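Local coordinates for VgrG protein (Vibrio cholerae, PDB 4DTH) that probably cross-links G-actin through its toxin effector domain, which binds ATP together with magnesium ions, at residues 227-239 and 299-311. Numbering follows the deposited sequence.
Sequences VFAYLTSIYLKTA and MKHIKPQLQSRYS. With SO4 (sulfate ion), chain J.
Ile302 is the knob of this contact: its side chain drops into a hollow on helix 221-245 walled by Phe228, Leu231, Thr232 and Tyr235. A beta-branched residue suits the place because it fills the hole in several directions. Ile302 CD1 ends 3.7 Å from Leu231 CB, while its CG2, anti to the backbone N, lies 3.5 Å from Tyr235 CD2. Thr232 can line so apolar a hollow because its OG1 is bonded to Phe228 O (2.8 Å), arriving above that carbonyl's plane. Thr232 OG1 also lies over the centre of the Phe228 ring, whose edge slips against the backbone at His301 and Ile302. On the far side of the knob, Met299, bent at chi2 and chi3, curls its thioether back so that CE comes within 3.4 Å of Tyr235 OH.

One turn on, Leu306 packs between Tyr235, Leu236 and Ala239. Leu236 pushes its two methyls toward residues 305-309: CD2 touches Arg309 CD, and CD1 lies over one face of the guanidinium. That flat group is held by NH1, which donates to both Gln305 O and Gln305 OE1. Small Ala239 lets the Tyr310 ring lie close, its CB 3.6 Å from the ring centroid and 12° off the normal, a CH-pi contact; Tyr310 OH hydrogen-bonds a sulfate, probably from the crystallisation liquor, that Lys243 also binds. No hydrogen bond joins the two segments; the axes of helices 227-239 and 299-307 approach to 10.0 Å and cross at -33°: a packed helix pair with one knob-into-hole at Ile302, in a helical part of the actin cross-linking domain.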
loop_
_atom_site.group_PDB
_atom_site.type_symbol
_atom_site.label_atom_id
_atom_site.label_comp_id
_atom_site.label_asym_id
_atom_site.label_seq_id
_atom_site.Cartn_x
_atom_site.Cartn_y
_atom_site.Cartn_z
ATOM N N VAL A 227 10.412 8.260 -18.089
ATOM C CA VAL A 227 10.201 6.819 -17.903
ATOM C C VAL A 227 11.544 6.147 -17.604
ATOM O O VAL A 227 11.627 5.332 -16.681
ATOM C CB VAL A 227 9.452 6.138 -19.080
ATOM C CG1 VAL A 227 9.407 4.617 -18.901
ATOM C CG2 VAL A 227 8.032 6.692 -19.215
ATOM N N PHE A 228 12.594 6.520 -18.354
ATOM C CA PHE A 228 13.929 5.961 -18.139
ATOM C C PHE A 228 14.415 6.241 -16.723
ATOM O O PHE A 228 14.882 5.317 -16.072
ATOM C CB PHE A 228 14.931 6.520 -19.162
ATOM C CG PHE A 228 16.362 6.107 -18.906
ATOM C CD1 PHE A 228 16.851 4.897 -19.388
ATOM C CD2 PHE A 228 17.232 6.944 -18.216
ATOM C CE1 PHE A 228 18.188 4.537 -19.189
ATOM C CE2 PHE A 228 18.574 6.585 -18.030
ATOM C CZ PHE A 228 19.031 5.377 -18.504
ATOM N N ALA A 229 14.315 7.500 -16.246
ATOM C CA ALA A 229 14.770 7.833 -14.893
ATOM C C ALA A 229 13.997 7.068 -13.816
ATOM O O ALA A 229 14.607 6.585 -12.860
ATOM C CB ALA A 229 14.668 9.321 -14.646
ATOM N N TYR A 230 12.674 6.934 -13.988
ATOM C CA TYR A 230 11.808 6.229 -13.046
ATOM C C TYR A 230 12.188 4.745 -12.975
ATOM O O TYR A 230 12.486 4.241 -11.884
ATOM C CB TYR A 230 10.329 6.410 -13.452
ATOM C CG TYR A 230 9.361 5.662 -12.560
ATOM C CD1 TYR A 230 9.081 6.109 -11.270
ATOM C CD2 TYR A 230 8.762 4.481 -12.984
ATOM C CE1 TYR A 230 8.208 5.413 -10.437
ATOM C CE2 TYR A 230 7.874 3.784 -12.166
ATOM C CZ TYR A 230 7.603 4.254 -10.891
ATOM O OH TYR A 230 6.752 3.555 -10.078
ATOM N N LEU A 231 12.183 4.050 -14.133
ATOM C CA LEU A 231 12.509 2.621 -14.195
ATOM C C LEU A 231 13.940 2.343 -13.769
ATOM O O LEU A 231 14.154 1.446 -12.956
ATOM C CB LEU A 231 12.251 2.046 -15.595
ATOM C CG LEU A 231 10.789 1.845 -15.980
ATOM C CD1 LEU A 231 10.680 1.303 -17.398
ATOM C CD2 LEU A 231 10.067 0.895 -14.987
ATOM N N THR A 232 14.921 3.118 -14.281
ATOM C CA THR A 232 16.318 2.906 -13.890
ATOM C C THR A 232 16.485 3.073 -12.380
ATOM O O THR A 232 17.152 2.249 -11.770
ATOM C CB THR A 232 17.289 3.778 -14.699
ATOM O OG1 THR A 232 17.072 3.559 -16.095
ATOM C CG2 THR A 232 18.736 3.464 -14.375
ATOM N N SER A 233 15.851 4.102 -11.775
ATOM C CA SER A 233 15.937 4.318 -10.324
ATOM C C SER A 233 15.413 3.096 -9.557
ATOM O O SER A 233 16.059 2.653 -8.612
ATOM C CB SER A 233 15.189 5.582 -9.912
ATOM O OG SER A 233 15.833 6.724 -10.466
ATOM N N ILE A 234 14.277 2.527 -9.997
ATOM C CA ILE A 234 13.690 1.339 -9.365
ATOM C C ILE A 234 14.599 0.118 -9.541
ATOM O O ILE A 234 14.832 -0.605 -8.572
ATOM C CB ILE A 234 12.248 1.079 -9.869
ATOM C CG1 ILE A 234 11.292 2.152 -9.301
ATOM C CG2 ILE A 234 11.769 -0.361 -9.491
ATOM C CD1 ILE A 234 9.866 2.049 -9.769
ATOM N N TYR A 235 15.097 -0.111 -10.775
ATOM C CA TYR A 235 15.962 -1.264 -11.061
ATOM C C TYR A 235 17.247 -1.207 -10.232
ATOM O O TYR A 235 17.635 -2.219 -9.648
ATOM C CB TYR A 235 16.312 -1.351 -12.560
ATOM C CG TYR A 235 15.224 -1.858 -13.489
ATOM C CD1 TYR A 235 13.884 -1.531 -13.281
ATOM C CD2 TYR A 235 15.547 -2.555 -14.648
ATOM C CE1 TYR A 235 12.895 -1.913 -14.189
ATOM C CE2 TYR A 235 14.566 -2.957 -15.552
ATOM C CZ TYR A 235 13.247 -2.608 -15.335
ATOM O OH TYR A 235 12.295 -3.037 -16.224
ATOM N N LEU A 236 17.888 -0.015 -10.162
ATOM C CA LEU A 236 19.121 0.186 -9.398
ATOM C C LEU A 236 18.888 0.010 -7.902
ATOM O O LEU A 236 19.696 -0.640 -7.242
ATOM C CB LEU A 236 19.762 1.557 -9.693
ATOM C CG LEU A 236 20.318 1.769 -11.104
ATOM C CD1 LEU A 236 20.911 3.175 -11.235
ATOM C CD2 LEU A 236 21.362 0.709 -11.474
ATOM N N LYS A 237 17.774 0.556 -7.371
ATOM C CA LYS A 237 17.424 0.396 -5.958
ATOM C C LYS A 237 17.164 -1.080 -5.613
ATOM O O LYS A 237 17.594 -1.542 -4.550
ATOM C CB LYS A 237 16.227 1.282 -5.563
ATOM C CG LYS A 237 15.867 1.224 -4.070
ATOM C CD LYS A 237 16.950 1.823 -3.170
ATOM C CE LYS A 237 16.472 1.910 -1.744
ATOM N NZ LYS A 237 17.502 2.565 -0.901
ATOM N N THR A 238 16.478 -1.817 -6.521
ATOM C CA THR A 238 16.198 -3.243 -6.309
ATOM C C THR A 238 17.524 -4.014 -6.203
ATOM O O THR A 238 17.683 -4.834 -5.297
ATOM C CB THR A 238 15.245 -3.790 -7.375
ATOM O OG1 THR A 238 14.029 -3.040 -7.317
ATOM C CG2 THR A 238 14.913 -5.272 -7.150
ATOM N N ALA A 239 18.479 -3.721 -7.109
ATOM C CA ALA A 239 19.793 -4.349 -7.091
ATOM C C ALA A 239 20.533 -4.005 -5.784
ATOM O O ALA A 239 21.082 -4.904 -5.139
ATOM C CB ALA A 239 20.596 -3.917 -8.307
ATOM N N MET A 299 14.192 0.831 -22.662
ATOM C CA MET A 299 14.577 -0.482 -22.142
ATOM C C MET A 299 16.000 -0.883 -22.490
ATOM O O MET A 299 16.726 -1.364 -21.614
ATOM C CB MET A 299 13.563 -1.573 -22.533
ATOM C CG MET A 299 12.151 -1.320 -21.991
ATOM S SD MET A 299 12.060 -0.791 -20.255
ATOM C CE MET A 299 12.740 -2.148 -19.479
ATOM N N LYS A 300 16.405 -0.652 -23.749
ATOM C CA LYS A 300 17.749 -0.961 -24.238
ATOM C C LYS A 300 18.820 -0.209 -23.436
ATOM O O LYS A 300 19.870 -0.785 -23.154
ATOM C CB LYS A 300 17.866 -0.654 -25.749
ATOM C CG LYS A 300 17.998 -1.900 -26.632
ATOM C CD LYS A 300 16.871 -2.010 -27.659
ATOM C CE LYS A 300 16.915 -3.275 -28.484
ATOM N NZ LYS A 300 16.698 -2.979 -29.926
ATOM N N HIS A 301 18.533 1.038 -23.011
ATOM C CA HIS A 301 19.470 1.871 -22.248
ATOM C C HIS A 301 19.571 1.576 -20.749
ATOM O O HIS A 301 20.523 2.027 -20.106
ATOM C CB HIS A 301 19.222 3.358 -22.514
ATOM C CG HIS A 301 19.708 3.794 -23.857
ATOM N ND1 HIS A 301 18.885 3.760 -24.968
ATOM C CD2 HIS A 301 20.927 4.245 -24.232
ATOM C CE1 HIS A 301 19.624 4.198 -25.978
ATOM N NE2 HIS A 301 20.854 4.517 -25.578
ATOM N N ILE A 302 18.624 0.809 -20.188
ATOM C CA ILE A 302 18.663 0.477 -18.757
ATOM C C ILE A 302 19.776 -0.524 -18.417
ATOM O O ILE A 302 20.451 -0.332 -17.411
ATOM C CB ILE A 302 17.284 0.030 -18.205
ATOM C CG1 ILE A 302 16.226 1.136 -18.412
ATOM C CG2 ILE A 302 17.387 -0.352 -16.706
ATOM C CD1 ILE A 302 14.776 0.740 -18.036
ATOM N N LYS A 303 19.924 -1.603 -19.218
ATOM C CA LYS A 303 20.919 -2.681 -19.015
ATOM C C LYS A 303 22.330 -2.139 -18.638
ATOM O O LYS A 303 22.846 -2.553 -17.593
ATOM C CB LYS A 303 21.008 -3.630 -20.245
ATOM C CG LYS A 303 19.725 -4.398 -20.600
ATOM C CD LYS A 303 19.940 -5.340 -21.813
ATOM C CE LYS A 303 18.661 -6.041 -22.226
ATOM N NZ LYS A 303 18.897 -7.291 -22.998
ATOM N N PRO A 304 22.941 -1.183 -19.391
ATOM C CA PRO A 304 24.282 -0.704 -18.994
ATOM C C PRO A 304 24.322 0.068 -17.685
ATOM O O PRO A 304 25.370 0.080 -17.047
ATOM C CB PRO A 304 24.741 0.174 -20.172
ATOM C CG PRO A 304 23.727 0.026 -21.228
ATOM C CD PRO A 304 22.498 -0.570 -20.662
ATOM N N GLN A 305 23.213 0.707 -17.288
ATOM C CA GLN A 305 23.139 1.426 -16.010
ATOM C C GLN A 305 23.300 0.426 -14.851
ATOM O O GLN A 305 24.028 0.705 -13.899
ATOM C CB GLN A 305 21.829 2.213 -15.886
ATOM C CG GLN A 305 21.663 3.292 -16.963
ATOM C CD GLN A 305 22.612 4.457 -16.823
ATOM O OE1 GLN A 305 23.145 4.754 -15.740
ATOM N NE2 GLN A 305 22.853 5.147 -17.931
ATOM N N LEU A 306 22.665 -0.753 -14.963
ATOM C CA LEU A 306 22.837 -1.806 -13.956
ATOM C C LEU A 306 24.258 -2.382 -14.045
ATOM O O LEU A 306 24.940 -2.506 -13.027
ATOM C CB LEU A 306 21.821 -2.933 -14.185
ATOM C CG LEU A 306 20.390 -2.706 -13.674
ATOM C CD1 LEU A 306 19.413 -3.618 -14.392
ATOM C CD2 LEU A 306 20.293 -2.949 -12.156
ATOM N N GLN A 307 24.692 -2.728 -15.265
ATOM C CA GLN A 307 25.989 -3.353 -15.524
ATOM C C GLN A 307 27.240 -2.534 -15.214
ATOM O O GLN A 307 28.322 -3.101 -15.085
ATOM C CB GLN A 307 26.015 -3.997 -16.914
ATOM C CG GLN A 307 25.078 -5.200 -16.971
ATOM C CD GLN A 307 24.715 -5.659 -18.360
ATOM O OE1 GLN A 307 25.549 -5.749 -19.258
ATOM N NE2 GLN A 307 23.470 -6.103 -18.520
ATOM N N SER A 308 27.089 -1.205 -15.056
ATOM C CA SER A 308 28.229 -0.364 -14.706
ATOM C C SER A 308 28.335 -0.284 -13.169
ATOM O O SER A 308 29.342 0.178 -12.640
ATOM C CB SER A 308 28.087 1.029 -15.328
ATOM O OG SER A 308 26.934 1.673 -14.815
ATOM N N ARG A 309 27.312 -0.794 -12.461
ATOM C CA ARG A 309 27.231 -0.734 -10.996
ATOM C C ARG A 309 27.144 -2.080 -10.293
ATOM O O ARG A 309 27.522 -2.180 -9.117
ATOM C CB ARG A 309 25.988 0.061 -10.598
ATOM C CG ARG A 309 26.051 1.531 -10.976
ATOM C CD ARG A 309 24.705 2.183 -10.754
ATOM N NE ARG A 309 24.718 3.629 -11.001
ATOM C CZ ARG A 309 24.494 4.190 -12.183
ATOM N NH1 ARG A 309 24.288 3.435 -13.255
ATOM N NH2 ARG A 309 24.471 5.508 -12.303
ATOM N N TYR A 310 26.596 -3.088 -10.976
ATOM C CA TYR A 310 26.352 -4.406 -10.375
ATOM C C TYR A 310 26.882 -5.514 -11.243
ATOM O O TYR A 310 27.092 -5.304 -12.440
ATOM C CB TYR A 310 24.856 -4.599 -10.099
ATOM C CG TYR A 310 24.334 -3.594 -9.098
ATOM C CD1 TYR A 310 24.610 -3.728 -7.738
ATOM C CD2 TYR A 310 23.658 -2.452 -9.519
ATOM C CE1 TYR A 310 24.186 -2.772 -6.815
ATOM C CE2 TYR A 310 23.232 -1.486 -8.605
ATOM C CZ TYR A 310 23.499 -1.652 -7.257
ATOM O OH TYR A 310 23.100 -0.700 -6.356
ATOM N N SER A 311 27.085 -6.699 -10.645
ATOM C CA SER A 311 27.597 -7.861 -11.375
ATOM C C SER A 311 26.679 -8.178 -12.540
ATOM O O SER A 311 25.502 -7.779 -12.515
ATOM C CB SER A 311 27.672 -9.065 -10.446
ATOM O OG SER A 311 26.365 -9.503 -10.107
HETATM S S SO4 J . 25.772 -0.793 -3.498
HETATM O O1 SO4 J . 26.007 -1.586 -2.291
HETATM O O2 SO4 J . 26.645 -1.278 -4.568
HETATM O O3 SO4 J . 24.371 -0.922 -3.913
HETATM O O4 SO4 J . 26.070 0.617 -3.205
#